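PDB 5YDA: PKS, which probably selects acyl extender units and loads them onto the carrier protein, this chain being the acyltransferase domain region of the splenocin synthase SpnD. Local coordinates for residues Asp357-Leu362 against Lys381-Arg386; Ala101-Pro106 against Gly391-Thr396. All blocks are in the same frame, centred on the assembly; numbering follows the deposited sequence.

How the interactions relate
After the strands and helices of its N-terminal part, the chain leaves helix 88-97 and enters the loop holding 101-106. It then builds the acyltransferase fold, and interaction 2 forms when 391-396 comes back to that loop 285 residues later. Interaction 1 closes a much shorter loop within this span, joining helix 355-366 to helix 378-387 around strand 369-372, so the two contacts nest and do not cross. Their centres lie about 16 Å apart. Helix 378-387 leads directly into strand 394-395, and R384 packs against T394 between the two. Interaction 1 thus pairs neighbouring helices on the mixed sheet, while interaction 2 joins the edge of that sheet at strand 394-395 to the loop before strand 112-116.

Interaction 1: residues Asp357-Leu362 against Lys381-Arg386; sequences DGIAAL and KLARAR
The methyl group of A360 lies over one face of the R386 guanidinium, 3.4 Å above its plane and displaced toward the rim, so that NH2 is the guanidinium atom nearest to A360 CB. R386 arrives there because its CG stands anti to the backbone N (chi1 -179°) and the chain then bends at chi2, carrying the flat group across to the helix containing A360. At the edge of the guanidinium, in its plane, a water accepts a hydrogen bond from R386 NH2 at 3.0 Å and donates one to D357 OD1. A second water, between NE and the same OD1, is doubtful because it sits unusually close to NE. OD1 and NH2 themselves are 4.7 Å apart, which rules out direct contact of the charges.

Deeper in the interface the contact turns apolar. I359 CD1 touches A383 CB at 4.0 Å, while I359 CG2, anti to the backbone N, faces the A383 backbone at CA from 4.1 Å. The short helix axes approach to 9.6 Å and cross at -70°, bringing I359 opposite A383 and A360 near R386. The two helices flank strand 369-372 in sequence and share it as a floor, since L362 and A383 both touch L370; helix 378-387 is the crossover of the beta-alpha-beta unit 369-372 to 394-395.

With no hydrogen bond made directly between the segments, the contact combines dispersion packing with a pairing of opposite charges through the NH2-bound water, whose attraction is probably weaker than that of a direct salt bridge.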
# COMPACT_ATOMS: atom_id res chain seq x y z
N ASP A 357 -6.07 12.91 -8.88
CA ASP A 357 -5.19 14.05 -9.10
C ASP A 357 -3.85 13.86 -8.39
O ASP A 357 -2.79 14.18 -8.94
CB ASP A 357 -5.86 15.34 -8.62
CG ASP A 357 -7.08 15.69 -9.44
OD1 ASP A 357 -7.11 15.32 -10.64
OD2 ASP A 357 -8.01 16.31 -8.89
N GLY A 358 -3.89 13.35 -7.15
CA GLY A 358 -2.65 13.10 -6.44
C GLY A 358 -1.73 12.16 -7.19
O GLY A 358 -0.52 12.38 -7.26
N ILE A 359 -2.29 11.08 -7.76
CA ILE A 359 -1.48 10.13 -8.53
C ILE A 359 -0.84 10.82 -9.74
O ILE A 359 0.33 10.59 -10.06
CB ILE A 359 -2.34 8.93 -8.96
CG1 ILE A 359 -2.42 7.92 -7.83
CG2 ILE A 359 -1.72 8.24 -10.12
CD1 ILE A 359 -1.09 7.23 -7.58
N ALA A 360 -1.60 11.69 -10.42
CA ALA A 360 -1.04 12.38 -11.58
C ALA A 360 0.08 13.34 -11.19
O ALA A 360 1.10 13.44 -11.88
CB ALA A 360 -2.15 13.12 -12.33
N ALA A 361 -0.08 14.06 -10.07
CA ALA A 361 0.99 14.95 -9.62
C ALA A 361 2.23 14.15 -9.24
O ALA A 361 3.36 14.54 -9.56
CB ALA A 361 0.53 15.79 -8.44
N LEU A 362 2.04 13.03 -8.54
CA LEU A 362 3.16 12.17 -8.17
C LEU A 362 3.91 11.71 -9.41
O LEU A 362 5.14 11.77 -9.47
CB LEU A 362 2.64 10.97 -7.40
CG LEU A 362 3.60 10.05 -6.69
CD1 LEU A 362 3.73 10.56 -5.27
CD2 LEU A 362 3.03 8.64 -6.68
N LYS A 381 -4.64 -0.42 -9.14
CA LYS A 381 -5.63 -0.34 -10.23
C LYS A 381 -6.03 1.10 -10.50
O LYS A 381 -6.15 1.51 -11.67
CB LYS A 381 -6.87 -1.17 -9.90
CG LYS A 381 -6.71 -2.69 -9.95
CD LYS A 381 -7.83 -3.32 -9.10
CE LYS A 381 -8.53 -4.48 -9.76
NZ LYS A 381 -7.77 -5.75 -9.76
N LEU A 382 -6.25 1.89 -9.45
CA LEU A 382 -6.58 3.30 -9.64
C LEU A 382 -5.46 4.02 -10.37
O LEU A 382 -5.71 4.84 -11.27
CB LEU A 382 -6.87 3.97 -8.29
CG LEU A 382 -7.98 3.37 -7.42
CD1 LEU A 382 -7.98 4.03 -6.02
CD2 LEU A 382 -9.38 3.47 -8.12
N ALA A 383 -4.21 3.73 -10.00
CA ALA A 383 -3.06 4.37 -10.64
C ALA A 383 -2.96 3.97 -12.11
O ALA A 383 -2.70 4.82 -12.97
CB ALA A 383 -1.77 4.03 -9.90
N ARG A 384 -3.17 2.68 -12.42
CA ARG A 384 -3.12 2.25 -13.81
C ARG A 384 -4.21 2.92 -14.63
O ARG A 384 -3.98 3.32 -15.78
CB ARG A 384 -3.24 0.72 -13.89
CG ARG A 384 -2.03 -0.05 -13.37
CD ARG A 384 -1.87 -1.34 -14.13
NE ARG A 384 -1.00 -2.31 -13.46
CZ ARG A 384 -1.40 -3.20 -12.55
NH1 ARG A 384 -0.51 -4.03 -12.04
NH2 ARG A 384 -2.69 -3.29 -12.14
N ALA A 385 -5.41 3.07 -14.06
CA ALA A 385 -6.50 3.74 -14.77
C ALA A 385 -6.16 5.20 -15.04
O ALA A 385 -6.35 5.70 -16.15
CB ALA A 385 -7.81 3.63 -13.99
N ARG A 386 -5.63 5.91 -14.03
CA ARG A 386 -5.35 7.32 -14.21
C ARG A 386 -4.13 7.56 -15.10
O ARG A 386 -4.07 8.58 -15.80
CB ARG A 386 -5.12 8.00 -12.85
CG ARG A 386 -4.83 9.49 -12.94
CD ARG A 386 -5.95 10.25 -13.69
NE ARG A 386 -5.74 11.69 -13.68
CZ ARG A 386 -4.90 12.33 -14.50
NH1 ARG A 386 -4.20 11.66 -15.41
NH2 ARG A 386 -4.76 13.65 -14.41
O HOH W 1 -7.30 13.04 -12.24
O HOH W 2 -5.36 15.95 -12.55

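Interaction 2: residues Ala101-Pro106 against Gly391-Thr396; sequences AVPPVP and GPVTVT
The pyrrolidine ring of P103, puckered and so only roughly flat, is met obliquely by V393: CG2 of V393 stands above the ring and beyond its CD corner, 4.0 Å from P103 CD, with the other ring atoms farther away. The two side chains run alongside one another in opposite senses. The second branch of V393 goes to V102, CG1 against CG1 at 3.9 Å, and here the V102 side chain lies roughly perpendicular to that of V393. With CG1 anti to the backbone N (chi1 -179°) and CG2 beside that N, the isopropyl fork of V393 assigns one methyl to each neighbour. No hydrogen bond joins the two segments, and the 94 Å² buried between them comes almost entirely from V102, P103 and V393.

V393 lies at strand 394-395, at the edge of the mixed sheet in the acyltransferase fold, and its backbone is hydrogen-bonded to L370 of the adjoining strand 369-372. Its partners belong to the loop between helix 88-97 and strand 112-116, consistent with the linker that precedes the acyltransferase core in polyketide synthases. Helix 407-420 bridges both segments: V102 packs against its S420 and V395 against its A414.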
# COMPACT_ATOMS: atom_id res chain seq x y z
N ALA A 101 9.37 -9.01 -17.24
CA ALA A 101 8.13 -8.37 -16.84
C ALA A 101 8.22 -6.86 -16.64
O ALA A 101 7.17 -6.22 -16.53
CB ALA A 101 7.59 -9.00 -15.54
N VAL A 102 9.41 -6.28 -16.59
CA VAL A 102 9.56 -4.83 -16.49
C VAL A 102 10.43 -4.38 -17.66
O VAL A 102 11.16 -5.18 -18.25
CB VAL A 102 10.15 -4.39 -15.13
CG1 VAL A 102 9.16 -4.69 -13.99
CG2 VAL A 102 11.49 -5.04 -14.88
N PRO A 103 10.35 -3.10 -18.03
CA PRO A 103 11.23 -2.58 -19.08
C PRO A 103 12.68 -2.64 -18.63
O PRO A 103 12.95 -2.79 -17.43
CB PRO A 103 10.76 -1.12 -19.23
CG PRO A 103 9.40 -1.08 -18.62
CD PRO A 103 9.42 -2.07 -17.53
N PRO A 104 13.63 -2.53 -19.56
CA PRO A 104 15.03 -2.41 -19.15
C PRO A 104 15.21 -1.19 -18.26
O PRO A 104 14.48 -0.21 -18.37
CB PRO A 104 15.79 -2.25 -20.48
CG PRO A 104 14.73 -1.86 -21.49
CD PRO A 104 13.47 -2.51 -21.02
N VAL A 105 16.18 -1.28 -17.34
CA VAL A 105 16.32 -0.27 -16.30
C VAL A 105 16.72 1.06 -16.92
O VAL A 105 17.42 1.08 -17.95
CB VAL A 105 17.33 -0.71 -15.23
CG1 VAL A 105 17.11 -2.16 -14.87
CG2 VAL A 105 18.76 -0.48 -15.71
N PRO A 106 16.29 2.19 -16.36
CA PRO A 106 16.69 3.48 -16.93
C PRO A 106 18.17 3.73 -16.74
O PRO A 106 18.83 3.09 -15.91
CB PRO A 106 15.85 4.50 -16.14
CG PRO A 106 14.83 3.68 -15.38
CD PRO A 106 15.43 2.33 -15.18
N GLY A 391 2.70 3.95 -19.16
CA GLY A 391 3.45 2.78 -18.75
C GLY A 391 4.06 2.83 -17.35
O GLY A 391 5.26 2.62 -17.20
N PRO A 392 3.26 3.05 -16.30
CA PRO A 392 3.83 2.98 -14.95
C PRO A 392 4.27 1.55 -14.63
O PRO A 392 3.67 0.58 -15.11
CB PRO A 392 2.67 3.42 -14.05
CG PRO A 392 1.49 2.88 -14.75
CD PRO A 392 1.79 3.09 -16.24
N VAL A 393 5.35 1.43 -13.87
CA VAL A 393 5.73 0.16 -13.28
C VAL A 393 5.14 0.12 -11.88
O VAL A 393 5.34 1.06 -11.09
CB VAL A 393 7.26 -0.02 -13.24
CG1 VAL A 393 7.62 -1.38 -12.62
CG2 VAL A 393 7.84 0.11 -14.63
N THR A 394 4.38 -0.92 -11.59
CA THR A 394 3.73 -1.04 -10.30
C THR A 394 4.20 -2.32 -9.65
O THR A 394 4.55 -3.30 -10.33
CB THR A 394 2.18 -1.02 -10.40
OG1 THR A 394 1.70 -2.17 -11.10
CG2 THR A 394 1.70 0.24 -11.11
N VAL A 395 4.26 -2.29 -8.33
CA VAL A 395 4.74 -3.41 -7.53
C VAL A 395 3.77 -3.61 -6.40
O VAL A 395 3.38 -2.65 -5.72
CB VAL A 395 6.15 -3.17 -6.97
CG1 VAL A 395 6.52 -4.29 -5.99
CG2 VAL A 395 7.17 -3.06 -8.10
N THR A 396 3.39 -4.84 -6.18
CA THR A 396 2.46 -5.19 -5.14
C THR A 396 3.22 -5.95 -4.06
O THR A 396 4.22 -6.62 -4.32
CB THR A 396 1.30 -5.98 -5.77
OG1 THR A 396 0.09 -5.26 -5.53
CG2 THR A 396 1.21 -7.37 -5.24